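Local coordinates for protein zinc transport transcriptional regulator (Lactococcus lactis subsp. lactis, PDB 5YHY) that binds zinc and, as a MarR-family winged helix-turn-helix protein, probably binds DNA to regulate transcription of zinc transport genes, at residues K35-S38 / T39-H42; K62-P65 / A66-T69; A71-K74 / L75-E79; V104-E107 / H108-H112; T118-E121 / L122-F126. The protein carries 1 engineered substitution. All coordinates share one frame; numbering follows the deposited sequence.

Contact 1 (K35-S38 / T39-H42). With ZN (zinc ion), chain B.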
loop_
_atom_site.group_PDB
_atom_site.type_symbol
_atom_site.label_atom_id
_atom_site.label_comp_id
_atom_site.label_asym_id
_atom_site.label_seq_id
_atom_site.Cartn_x
_atom_site.Cartn_y
_atom_site.Cartn_z
ATOM N N LYS A 35 -18.585 -0.911 -0.111
ATOM C CA LYS A 35 -19.878 -0.527 -0.660
ATOM C C LYS A 35 -19.773 0.746 -1.496
ATOM O O LYS A 35 -20.403 0.859 -2.550
ATOM C CB LYS A 35 -20.899 -0.345 0.471
ATOM C CG LYS A 35 -22.335 -0.135 0.006
ATOM C CD LYS A 35 -23.305 -0.131 1.189
ATOM C CE LYS A 35 -23.108 1.085 2.091
ATOM N NZ LYS A 35 -23.680 2.334 1.501
ATOM N N LEU A 36 -18.969 1.695 -1.027
ATOM C CA LEU A 36 -18.866 3.006 -1.664
ATOM C C LEU A 36 -17.431 3.353 -2.025
ATOM O O LEU A 36 -16.490 2.897 -1.379
ATOM C CB LEU A 36 -19.401 4.084 -0.723
ATOM C CG LEU A 36 -20.867 3.966 -0.310
ATOM C CD1 LEU A 36 -21.232 5.072 0.672
ATOM C CD2 LEU A 36 -21.755 4.013 -1.537
ATOM N N THR A 37 -17.261 4.177 -3.054
ATOM C CA THR A 37 -15.943 4.700 -3.379
ATOM C C THR A 37 -15.608 5.765 -2.354
ATOM O O THR A 37 -16.488 6.237 -1.640
ATOM C CB THR A 37 -15.917 5.353 -4.763
ATOM O OG1 THR A 37 -16.761 6.514 -4.751
ATOM C CG2 THR A 37 -16.410 4.383 -5.822
ATOM N N SER A 38 -14.337 6.143 -2.281
ATOM C CA SER A 38 -13.932 7.172 -1.339
ATOM C C SER A 38 -14.605 8.505 -1.654
ATOM O O SER A 38 -15.044 9.205 -0.744
ATOM C CB SER A 38 -12.405 7.304 -1.293
ATOM O OG SER A 38 -11.889 7.686 -2.547
ATOM N N THR A 39 -14.713 8.851 -2.938
ATOM C CA THR A 39 -15.372 10.099 -3.299
ATOM C C THR A 39 -16.823 10.087 -2.806
ATOM O O THR A 39 -17.310 11.069 -2.252
ATOM C CB THR A 39 -15.330 10.362 -4.817
ATOM O OG1 THR A 39 -13.971 10.576 -5.219
ATOM C CG2 THR A 39 -16.145 11.590 -5.174
ATOM N N GLN A 40 -17.506 8.966 -3.001
ATOM C CA GLN A 40 -18.879 8.855 -2.535
ATOM C C GLN A 40 -18.970 9.034 -1.018
ATOM O O GLN A 40 -19.832 9.766 -0.531
ATOM C CB GLN A 40 -19.480 7.516 -2.981
ATOM C CG GLN A 40 -19.654 7.465 -4.493
ATOM C CD GLN A 40 -19.730 6.061 -5.055
ATOM O OE1 GLN A 40 -19.916 5.090 -4.324
ATOM N NE2 GLN A 40 -19.585 5.952 -6.375
ATOM N N GLU A 41 -18.062 8.389 -0.283
ATOM C CA GLU A 41 -18.054 8.500 1.171
ATOM C C GLU A 41 -17.810 9.943 1.583
ATOM O O GLU A 41 -18.396 10.438 2.542
ATOM C CB GLU A 41 -16.958 7.615 1.784
ATOM C CG GLU A 41 -17.117 6.124 1.542
ATOM C CD GLU A 41 -17.884 5.420 2.645
ATOM O OE1 GLU A 41 -18.591 6.091 3.420
ATOM O OE2 GLU A 41 -17.776 4.176 2.733
ATOM N N HIS A 42 -16.932 10.623 0.853
ATOM C CA HIS A 42 -16.576 11.983 1.224
ATOM C C HIS A 42 -17.668 12.993 0.908
ATOM O O HIS A 42 -17.824 13.970 1.628
ATOM C CB HIS A 42 -15.231 12.367 0.620
ATOM C CG HIS A 42 -14.124 11.487 1.093
ATOM N ND1 HIS A 42 -12.880 11.473 0.503
ATOM C CD2 HIS A 42 -14.080 10.570 2.090
ATOM C CE1 HIS A 42 -12.112 10.594 1.119
ATOM N NE2 HIS A 42 -12.819 10.027 2.083
HETATM ZN ZN ZN B . -12.457 8.551 3.440
HETATM O O HOH W 1 -20.952 2.635 -4.938
HETATM O O HOH W 2 -15.747 2.907 1.623
#
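A capping box opens helix 38-49, the helix that brings His42 to the zinc site of this MarR-family winged helix-turn-helix protein, and Thr37 and Gln40 form it by exchanging bonds. Thr37, the N-cap, has OG1 tucked between its own backbone N and carbonyl carbon (chi1 65°), where it accepts a hydrogen bond from Gln40 N, OG1 to N 3.1 Å. In return Gln40 reaches back with its chain extended beyond CG, and Thr37 N donates to Gln40 OE1 at 3.1 Å; the N-H points straight at the oxygen but comes from above the amide plane, 68° out of it. The same OE1 accepts from a water that also donates to Lys35 O, so two donors fix the amide. Leu36 lies across Glu41 at about a right angle, with Leu36 CB 3.8 Å from Glu41 CG, while a second water joins Leu36 O to Glu41 OE2. On the helix side, Gln40 packs on Ala71 and Leu75 of helix 65-77, and Glu41 on Val104 and His108 of helix 102-123. Ser38 O plays two parts: it accepts from His42 N at 2.9 Å and sits 3.1 Å above one face of the imidazole, toward the rim. Glu24, His108 and His112 complete the metal site, to which this ring contributes His42 NE2, 2.0 Å from the zinc ion.

Contact 2 (K62-P65 / A66-T69)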
loop_
_atom_site.group_PDB
_atom_site.type_symbol
_atom_site.label_atom_id
_atom_site.label_comp_id
_atom_site.label_asym_id
_atom_site.label_seq_id
_atom_site.Cartn_x
_atom_site.Cartn_y
_atom_site.Cartn_z
ATOM N N LYS A 62 -12.096 19.181 -3.995
ATOM C CA LYS A 62 -11.034 19.431 -4.963
ATOM C C LYS A 62 -11.060 18.419 -6.099
ATOM O O LYS A 62 -10.026 17.877 -6.489
ATOM C CB LYS A 62 -9.660 19.438 -4.273
ATOM C CG LYS A 62 -9.526 20.513 -3.214
ATOM C CD LYS A 62 -8.083 20.620 -2.726
ATOM C CE LYS A 62 -7.859 21.902 -1.933
ATOM N NZ LYS A 62 -8.538 21.866 -0.615
ATOM N N ILE A 63 -12.251 18.172 -6.630
ATOM C CA ILE A 63 -12.415 17.254 -7.760
ATOM C C ILE A 63 -13.250 17.923 -8.844
ATOM O O ILE A 63 -13.811 18.990 -8.626
ATOM C CB ILE A 63 -13.074 15.927 -7.348
ATOM C CG1 ILE A 63 -14.432 16.204 -6.699
ATOM C CG2 ILE A 63 -12.153 15.133 -6.414
ATOM C CD1 ILE A 63 -15.154 14.950 -6.208
ATOM N N SER A 64 -13.322 17.295 -10.014
ATOM C CA SER A 64 -13.955 17.923 -11.169
ATOM C C SER A 64 -15.470 17.751 -11.157
ATOM O O SER A 64 -15.990 16.867 -10.478
ATOM C CB SER A 64 -13.398 17.333 -12.466
ATOM O OG SER A 64 -13.948 16.050 -12.699
ATOM N N PRO A 65 -16.188 18.596 -11.910
ATOM C CA PRO A 65 -17.641 18.423 -12.001
ATOM C C PRO A 65 -18.017 17.025 -12.510
ATOM O O PRO A 65 -19.000 16.462 -12.040
ATOM C CB PRO A 65 -18.056 19.512 -12.994
ATOM C CG PRO A 65 -17.021 20.597 -12.772
ATOM C CD PRO A 65 -15.740 19.848 -12.553
ATOM N N ALA A 66 -17.243 16.460 -13.431
ATOM C CA ALA A 66 -17.545 15.104 -13.903
ATOM C C ALA A 66 -17.474 14.085 -12.766
ATOM O O ALA A 66 -18.309 13.186 -12.668
ATOM C CB ALA A 66 -16.604 14.696 -15.039
ATOM N N ALA A 67 -16.454 14.207 -11.924
ATOM C CA ALA A 67 -16.294 13.300 -10.800
ATOM C C ALA A 67 -17.467 13.441 -9.839
ATOM O O ALA A 67 -17.967 12.451 -9.300
ATOM C CB ALA A 67 -14.970 13.564 -10.084
ATOM N N VAL A 68 -17.891 14.678 -9.611
ATOM C CA VAL A 68 -18.993 14.934 -8.697
ATOM C C VAL A 68 -20.281 14.342 -9.269
ATOM O O VAL A 68 -21.040 13.661 -8.565
ATOM C CB VAL A 68 -19.163 16.436 -8.438
ATOM C CG1 VAL A 68 -20.460 16.702 -7.692
ATOM C CG2 VAL A 68 -17.978 16.969 -7.654
ATOM N N THR A 69 -20.518 14.591 -10.549
ATOM C CA THR A 69 -21.715 14.079 -11.219
ATOM C C THR A 69 -21.809 12.555 -11.097
ATOM O O THR A 69 -22.870 12.022 -10.784
ATOM C CB THR A 69 -21.737 14.508 -12.698
ATOM O OG1 THR A 69 -21.901 15.932 -12.762
ATOM C CG2 THR A 69 -22.885 13.824 -13.449
#
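Ile63 meets the first turn of the following helix with CB, CG1 and CD1. Its CG1 stands between the backbone N and the carbonyl carbon (chi1 57°), a placing that carries the branch over to Val68, with Ile63 CG1 3.8 Å from Val68 CG2, which CD1 also reaches, and the two side chains crossing at about a right angle. Ile63 CB faces the methyl of Ala67, CB to CB 4.1 Å, so the residue before the cap closes an apolar flank beside the polar one. Ser64 comes next and is the N-cap: its OG accepts from Ala67 N at 3.2 Å, with an N-H angle of 162°, and its carbonyl O takes Val68 N at 3.0 Å. An alanine at Ser64 takes away the hydroxyl, and Ala67 N would probably be left without its capping partner, making the start of the helix less well defined. Pro65 then begins the helix proper; its ring has no N-H to satisfy, and its carbonyl O accepts from Thr69 N at 2.8 Å. Beyond the turn, Val68 is buried against Ile57 and Ala58 of helix 54-61. Ser64 thus caps the second helix of the helix-turn-helix formed by helix 54-61, the short connection after it and helix 65-77; in MarR-family proteins that second helix is generally the one that recognises DNA.

Contact 3 (A71-K74 / L75-E79)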
loop_
_atom_site.group_PDB
_atom_site.type_symbol
_atom_site.label_atom_id
_atom_site.label_comp_id
_atom_site.label_asym_id
_atom_site.label_seq_id
_atom_site.Cartn_x
_atom_site.Cartn_y
_atom_site.Cartn_z
ATOM N N ALA A 71 -20.355 10.509 -8.851
ATOM C CA ALA A 71 -20.570 10.082 -7.474
ATOM C C ALA A 71 -21.992 10.368 -7.014
ATOM O O ALA A 71 -22.598 9.551 -6.319
ATOM C CB ALA A 71 -19.564 10.749 -6.548
ATOM N N LEU A 72 -22.523 11.527 -7.386
ATOM C CA LEU A 72 -23.872 11.890 -6.965
ATOM C C LEU A 72 -24.884 10.939 -7.588
ATOM O O LEU A 72 -25.869 10.556 -6.949
ATOM C CB LEU A 72 -24.198 13.326 -7.370
ATOM C CG LEU A 72 -23.506 14.446 -6.588
ATOM C CD1 LEU A 72 -23.845 15.786 -7.223
ATOM C CD2 LEU A 72 -23.923 14.438 -5.130
ATOM N N LYS A 73 -24.651 10.569 -8.843
ATOM C CA LYS A 73 -25.582 9.690 -9.537
ATOM C C LYS A 73 -25.690 8.376 -8.776
ATOM O O LYS A 73 -26.783 7.882 -8.522
ATOM C CB LYS A 73 -25.124 9.434 -10.970
ATOM C CG LYS A 73 -26.059 8.531 -11.766
ATOM C CD LYS A 73 -25.641 8.473 -13.229
ATOM C CE LYS A 73 -26.504 7.497 -14.018
ATOM N NZ LYS A 73 -26.189 6.084 -13.672
ATOM N N LYS A 74 -24.545 7.815 -8.408
ATOM C CA LYS A 74 -24.526 6.552 -7.677
ATOM C C LYS A 74 -25.141 6.672 -6.287
ATOM O O LYS A 74 -25.899 5.799 -5.863
ATOM C CB LYS A 74 -23.101 6.010 -7.570
ATOM C CG LYS A 74 -23.022 4.650 -6.886
ATOM C CD LYS A 74 -23.776 3.595 -7.684
ATOM C CE LYS A 74 -23.516 2.198 -7.141
ATOM N NZ LYS A 74 -24.098 1.143 -8.015
ATOM N N LEU A 75 -24.817 7.743 -5.565
ATOM C CA LEU A 75 -25.385 7.942 -4.238
ATOM C C LEU A 75 -26.903 8.095 -4.284
ATOM O O LEU A 75 -27.621 7.591 -3.413
ATOM C CB LEU A 75 -24.767 9.163 -3.560
ATOM C CG LEU A 75 -23.312 8.975 -3.141
ATOM C CD1 LEU A 75 -22.747 10.321 -2.715
ATOM C CD2 LEU A 75 -23.219 7.958 -2.005
ATOM N N GLN A 76 -27.387 8.798 -5.298
ATOM C CA GLN A 76 -28.820 9.011 -5.440
ATOM C C GLN A 76 -29.525 7.697 -5.777
ATOM O O GLN A 76 -30.599 7.404 -5.243
ATOM C CB GLN A 76 -29.081 10.073 -6.506
ATOM C CG GLN A 76 -30.546 10.410 -6.722
ATOM C CD GLN A 76 -30.703 11.479 -7.776
ATOM O OE1 GLN A 76 -30.059 11.416 -8.825
ATOM N NE2 GLN A 76 -31.538 12.482 -7.500
ATOM N N GLU A 77 -28.913 6.903 -6.649
ATOM C CA GLU A 77 -29.438 5.576 -6.996
ATOM C C GLU A 77 -29.572 4.683 -5.767
ATOM O O GLU A 77 -30.545 3.928 -5.633
ATOM C CB GLU A 77 -28.550 4.901 -8.044
ATOM C CG GLU A 77 -28.601 5.582 -9.402
ATOM C CD GLU A 77 -27.583 5.042 -10.396
ATOM O OE1 GLU A 77 -26.602 4.384 -9.976
ATOM O OE2 GLU A 77 -27.764 5.291 -11.607
ATOM N N GLN A 78 -28.594 4.772 -4.869
ATOM C CA GLN A 78 -28.612 4.016 -3.620
ATOM C C GLN A 78 -29.470 4.685 -2.544
ATOM O O GLN A 78 -29.499 4.240 -1.395
ATOM C CB GLN A 78 -27.178 3.817 -3.108
ATOM C CG GLN A 78 -26.292 3.022 -4.056
ATOM C CD GLN A 78 -26.775 1.595 -4.240
ATOM O OE1 GLN A 78 -27.065 0.898 -3.266
ATOM N NE2 GLN A 78 -26.875 1.156 -5.491
ATOM N N GLU A 79 -30.151 5.762 -2.919
ATOM C CA GLU A 79 -31.050 6.478 -2.019
ATOM C C GLU A 79 -30.356 6.973 -0.753
ATOM O O GLU A 79 -30.935 6.985 0.337
ATOM C CB GLU A 79 -32.287 5.623 -1.706
ATOM C CG GLU A 79 -33.088 5.313 -2.959
ATOM C CD GLU A 79 -34.269 4.400 -2.710
ATOM O OE1 GLU A 79 -34.233 3.630 -1.732
ATOM O OE2 GLU A 79 -35.231 4.457 -3.501
HETATM O O HOH W 3 -29.313 8.946 -9.813
HETATM O O HOH W 4 -24.385 5.195 -11.660
HETATM O O HOH W 5 -26.730 2.173 -8.530
#
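The carboxylate of Glu77 is gripped at both oxygens: Lys73 NZ meets OE2 on its syn side, 29° out of the carboxylate plane, while two waters donate to OE1. The salt bridge from Lys73 NZ to Glu77 OE2 is short, 2.7 Å, and the lysine earns it by running extended through chi3 and bending only at its last torsion (chi4 -72°). One of the waters, which donates to Glu77 OE1, accepts from the same Lys73 NZ, so it bridges the ammonium to the second carboxylate oxygen. The other water links three residues, accepting from Lys74 NZ at 2.9 Å and from Gln78 NE2 while donating to Glu77 OE1 at 2.6 Å. Lys74 and Gln78 lie alongside, pointing the same way, yet their ends, Lys74 NZ and Gln78 NE2, are both donors and stay 3.8 Å apart with the water as go-between. Putting a leucine at Lys74 removes the ammonium group, and the bridging water would probably lose one of its donors, with less positive charge left beside Glu77. Helix 65-77, which Gln78 directly follows, ends in a Schellman motif: Glu79 is the C-prime residue, with positive phi, and Glu79 N bonds to Gln76 O at 2.9 Å and Leu80 N to Leu75 O. On the buried side Leu72 lies against Ile57 and Trp95, joining the helix to helix 54-61 and to the hairpin that forms the wing. Leu75 packs on Ile43 of helix 38-49 and on Ile81, and its CG rests 3.3 Å from Ala71 O.

Contact 4 (V104-E107 / H108-H112). With ZN (zinc ion), chain B.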
loop_
_atom_site.group_PDB
_atom_site.type_symbol
_atom_site.label_atom_id
_atom_site.label_comp_id
_atom_site.label_asym_id
_atom_site.label_seq_id
_atom_site.Cartn_x
_atom_site.Cartn_y
_atom_site.Cartn_z
ATOM N N VAL A 104 -23.971 6.181 7.933
ATOM C CA VAL A 104 -22.905 5.856 6.992
ATOM C C VAL A 104 -21.862 6.962 7.045
ATOM O O VAL A 104 -20.664 6.694 7.149
ATOM C CB VAL A 104 -23.446 5.708 5.543
ATOM C CG1 VAL A 104 -22.310 5.479 4.545
ATOM C CG2 VAL A 104 -24.469 4.573 5.462
ATOM N N ALA A 105 -22.324 8.206 6.990
ATOM C CA ALA A 105 -21.423 9.359 7.032
ATOM C C ALA A 105 -20.747 9.458 8.395
ATOM O O ALA A 105 -19.557 9.775 8.495
ATOM C CB ALA A 105 -22.180 10.644 6.724
ATOM N N LYS A 106 -21.511 9.184 9.450
ATOM C CA LYS A 106 -20.965 9.249 10.797
ATOM C C LYS A 106 -19.857 8.220 10.958
ATOM O O LYS A 106 -18.811 8.524 11.538
ATOM C CB LYS A 106 -22.058 9.016 11.847
ATOM C CG LYS A 106 -21.555 9.113 13.280
ATOM C CD LYS A 106 -22.620 8.648 14.268
ATOM C CE LYS A 106 -22.038 8.450 15.663
ATOM N NZ LYS A 106 -23.009 7.770 16.565
ATOM N N GLU A 107 -20.080 7.015 10.434
ATOM C CA GLU A 107 -19.087 5.948 10.539
ATOM C C GLU A 107 -17.815 6.319 9.802
ATOM O O GLU A 107 -16.716 6.137 10.321
ATOM C CB GLU A 107 -19.610 4.624 9.989
ATOM C CG GLU A 107 -18.579 3.502 10.056
ATOM C CD GLU A 107 -19.080 2.181 9.494
ATOM O OE1 GLU A 107 -20.312 1.985 9.414
ATOM O OE2 GLU A 107 -18.233 1.332 9.135
ATOM N N HIS A 108 -17.956 6.825 8.582
ATOM C CA HIS A 108 -16.758 7.169 7.829
ATOM C C HIS A 108 -15.983 8.306 8.481
ATOM O O HIS A 108 -14.749 8.286 8.500
ATOM C CB HIS A 108 -17.078 7.518 6.377
ATOM C CG HIS A 108 -15.893 7.404 5.473
ATOM N ND1 HIS A 108 -15.384 6.190 5.072
ATOM C CD2 HIS A 108 -15.098 8.352 4.918
ATOM C CE1 HIS A 108 -14.340 6.390 4.285
ATOM N NE2 HIS A 108 -14.137 7.692 4.194
ATOM N N ALA A 109 -16.698 9.300 8.997
ATOM C CA ALA A 109 -16.059 10.403 9.687
ATOM C C ALA A 109 -15.280 9.856 10.879
ATOM O O ALA A 109 -14.148 10.261 11.135
ATOM C CB ALA A 109 -17.086 11.422 10.139
ATOM N N THR A 110 -15.887 8.920 11.595
ATOM C CA THR A 110 -15.212 8.328 12.745
ATOM C C THR A 110 -13.913 7.628 12.340
ATOM O O THR A 110 -12.891 7.746 13.036
ATOM C CB THR A 110 -16.126 7.353 13.493
ATOM O OG1 THR A 110 -17.249 8.074 14.011
ATOM C CG2 THR A 110 -15.385 6.712 14.646
ATOM N N HIS A 111 -13.942 6.903 11.227
ATOM C CA HIS A 111 -12.742 6.218 10.758
ATOM C C HIS A 111 -11.613 7.204 10.472
ATOM O O HIS A 111 -10.468 6.974 10.861
ATOM C CB HIS A 111 -13.023 5.387 9.509
ATOM C CG HIS A 111 -13.959 4.246 9.744
ATOM N ND1 HIS A 111 -14.001 3.552 10.933
ATOM C CD2 HIS A 111 -14.891 3.677 8.941
ATOM C CE1 HIS A 111 -14.925 2.610 10.857
ATOM N NE2 HIS A 111 -15.477 2.663 9.657
ATOM N N HIS A 112 -11.925 8.293 9.775
ATOM C CA HIS A 112 -10.918 9.326 9.542
ATOM C C HIS A 112 -10.395 9.937 10.830
ATOM O O HIS A 112 -9.193 10.161 10.977
ATOM C CB HIS A 112 -11.456 10.416 8.619
ATOM C CG HIS A 112 -11.347 10.060 7.176
ATOM N ND1 HIS A 112 -10.162 10.156 6.475
ATOM C CD2 HIS A 112 -12.259 9.571 6.308
ATOM C CE1 HIS A 112 -10.356 9.756 5.233
ATOM N NE2 HIS A 112 -11.620 9.394 5.105
HETATM ZN ZN ZN B . -12.457 8.551 3.440
#
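Glu107 reaches along the helix surface to His111, one turn further on. From CB, which lies beside His108 N, the chain runs fully extended (chi1 179°); CG comes 3.2 Å from His111 NE2, and the carboxylate then turns OE2 to that same nitrogen. His111 NE2 donates to Glu107 OE2 at 3.1 Å, using the anti lone pair of the oxygen, with the acceptor tilted 16° from the ring plane. Carboxylate and imidazole planes stand 86° apart, so the two groups meet nearly at right angles. The backbone joins in: Glu107 O accepts from His111 N at 3.0 Å and also sits over one face of the His111 ring, toward its rim. The side-chain bond probably helps to fix the rotation of both groups, and the negative charge would probably favour a proton on NE2. In another structure of this protein Glu107 and His111 bind zinc ions that are absent from this chain. On another side of the helix His108 and His112, also one turn apart, both bind the zinc ion through NE2, each at 2.0 Å, and CD2 of His108 meets the edge of the His112 ring in its plane. Glu24 and His42 supply the remaining ligands. Two histidines four residues apart on one helix, converging on a single metal, make the classic i to i+4 chelating pair of helical zinc sites.

Contact 5 (T118-E121 / L122-F126)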
loop_
_atom_site.group_PDB
_atom_site.type_symbol
_atom_site.label_atom_id
_atom_site.label_comp_id
_atom_site.label_asym_id
_atom_site.label_seq_id
_atom_site.Cartn_x
_atom_site.Cartn_y
_atom_site.Cartn_z
ATOM N N THR A 118 -4.631 8.691 15.656
ATOM C CA THR A 118 -3.567 7.715 15.846
ATOM C C THR A 118 -2.226 8.267 15.360
ATOM O O THR A 118 -1.196 8.123 16.032
ATOM C CB THR A 118 -3.892 6.389 15.124
ATOM O OG1 THR A 118 -5.092 5.827 15.677
ATOM C CG2 THR A 118 -2.743 5.388 15.274
ATOM N N TYR A 119 -2.232 8.904 14.194
ATOM C CA TYR A 119 -0.999 9.494 13.673
ATOM C C TYR A 119 -0.574 10.663 14.550
ATOM O O TYR A 119 0.617 10.874 14.785
ATOM C CB TYR A 119 -1.148 9.957 12.213
ATOM C CG TYR A 119 -1.572 8.869 11.241
ATOM C CD1 TYR A 119 -1.286 7.531 11.488
ATOM C CD2 TYR A 119 -2.265 9.190 10.078
ATOM C CE1 TYR A 119 -1.696 6.542 10.600
ATOM C CE2 TYR A 119 -2.670 8.213 9.189
ATOM C CZ TYR A 119 -2.383 6.893 9.456
ATOM O OH TYR A 119 -2.789 5.908 8.593
ATOM N N GLN A 120 -1.550 11.435 15.018
ATOM C CA GLN A 120 -1.249 12.582 15.864
ATOM C C GLN A 120 -0.580 12.140 17.165
ATOM O O GLN A 120 0.435 12.710 17.576
ATOM C CB GLN A 120 -2.520 13.376 16.162
ATOM C CG GLN A 120 -2.289 14.605 17.007
ATOM C CD GLN A 120 -1.574 15.692 16.249
ATOM O OE1 GLN A 120 -1.805 15.883 15.056
ATOM N NE2 GLN A 120 -0.695 16.418 16.935
ATOM N N GLU A 121 -1.145 11.123 17.808
ATOM C CA GLU A 121 -0.586 10.616 19.053
ATOM C C GLU A 121 0.824 10.091 18.844
ATOM O O GLU A 121 1.695 10.287 19.688
ATOM C CB GLU A 121 -1.479 9.531 19.652
ATOM C CG GLU A 121 -2.805 10.070 20.149
ATOM C CD GLU A 121 -3.828 8.977 20.394
ATOM O OE1 GLU A 121 -3.552 7.803 20.056
ATOM O OE2 GLU A 121 -4.918 9.303 20.912
ATOM N N LEU A 122 1.058 9.437 17.711
ATOM C CA LEU A 122 2.407 8.953 17.428
ATOM C C LEU A 122 3.368 10.135 17.250
ATOM O O LEU A 122 4.465 10.159 17.824
ATOM C CB LEU A 122 2.413 8.039 16.192
ATOM C CG LEU A 122 3.800 7.638 15.663
ATOM C CD1 LEU A 122 4.666 7.049 16.769
ATOM C CD2 LEU A 122 3.668 6.651 14.518
ATOM N N GLY A 123 2.959 11.112 16.447
ATOM C CA GLY A 123 3.782 12.288 16.217
ATOM C C GLY A 123 4.077 13.005 17.524
ATOM O O GLY A 123 5.188 13.507 17.716
ATOM N N ASN A 124 3.093 13.037 18.425
ATOM C CA ASN A 124 3.243 13.725 19.717
ATOM C C ASN A 124 4.358 13.155 20.580
ATOM O O ASN A 124 4.776 13.785 21.556
ATOM C CB ASN A 124 1.943 13.680 20.531
ATOM C CG ASN A 124 0.866 14.598 19.985
ATOM O OD1 ASN A 124 1.127 15.476 19.158
ATOM N ND2 ASN A 124 -0.364 14.403 20.461
ATOM N N LYS A 125 4.829 11.958 20.249
ATOM C CA LYS A 125 5.922 11.346 21.000
ATOM C C LYS A 125 7.276 11.896 20.579
ATOM O O LYS A 125 8.302 11.594 21.204
ATOM C CB LYS A 125 5.900 9.824 20.835
ATOM C CG LYS A 125 4.629 9.202 21.401
ATOM C CD LYS A 125 4.605 7.703 21.224
ATOM C CE LYS A 125 3.304 7.122 21.760
ATOM N NZ LYS A 125 3.171 5.675 21.394
ATOM N N PHE A 126 7.277 12.690 19.513
ATOM C CA PHE A 126 8.488 13.278 18.971
ATOM C C PHE A 126 8.494 14.803 19.135
ATOM O O PHE A 126 7.457 15.473 19.014
ATOM C CB PHE A 126 8.612 12.927 17.485
ATOM C CG PHE A 126 8.757 11.451 17.218
ATOM C CD1 PHE A 126 10.020 10.865 17.178
ATOM C CD2 PHE A 126 7.643 10.649 17.004
ATOM C CE1 PHE A 126 10.161 9.512 16.924
ATOM C CE2 PHE A 126 7.776 9.296 16.743
ATOM C CZ PHE A 126 9.033 8.723 16.715
#
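Helical i to i+4 bonds carry the backbone from Thr118 to Asn124, with Leu122 N on Thr118 O, Gly123 N on Tyr119 O and Asn124 N on Gln120 O, followed by a type I turn from Gly123 to Phe126. Gln120 and Asn124, one turn apart, join their amides on the outer surface. The Gln120 chain leaves with CG trans to the backbone N (chi1 -179°) and bends at chi2, which swings its amide forward along the helix. Gln120 NE2 then donates to Asn124 OD1 at 3.0 Å, but the bond is bent, with an N-H angle of 137°, and the two amide planes are turned 62° from each other. Asn124 CG also lies 3.1 Å from Gln120 O, the carbonyl that accepts from Asn124 N at 2.8 Å, so the asparagine side chain lies against the backbone carbonyl of Gln120 as well as its side-chain amide. Beside it, the methylene CG of Lys125 passes 3.6 Å from Glu121 O. In the turn itself Phe126 N bonds to Gly123 O at 2.9 Å, and Gln131 from the next helix donates to both Gly123 O and Phe126 O, tying the connection to helix 128-144. The second subunit packs here too: its Leu12 meets Tyr119, its Ala140 meets Leu122 and its Ala5 meets Gln120. The dimer interface is thus largely apolar at Tyr119 and Leu122 but also touches Gln120, whose amide pairing, a single bent bond, is likely to add only modest stability to this part of the helix.

In the fold
All five contacts are local, yet their chemistry follows their place in the fold. Contacts 1 and 2 are both helix starts capped by a hydroxyl, but contact 1 is partly buried and reaches the metal, whereas contact 2 lies at the surface; they meet where Thr39 CG2 packs on Ile63 CD1. Contacts 3, 4 and 5 are also partly buried, each with exposed polar side chains: a salt bridge, a His-carboxylate bond, an amide pair. Contact 3 ends the helix that contact 2 begins, adding its solvated salt bridge to a Schellman motif; its inner residues pack against contact 1. Contacts 1 and 4 share the zinc ion. Contact 5, further along helix 102-123, touches none of the others and faces the second subunit.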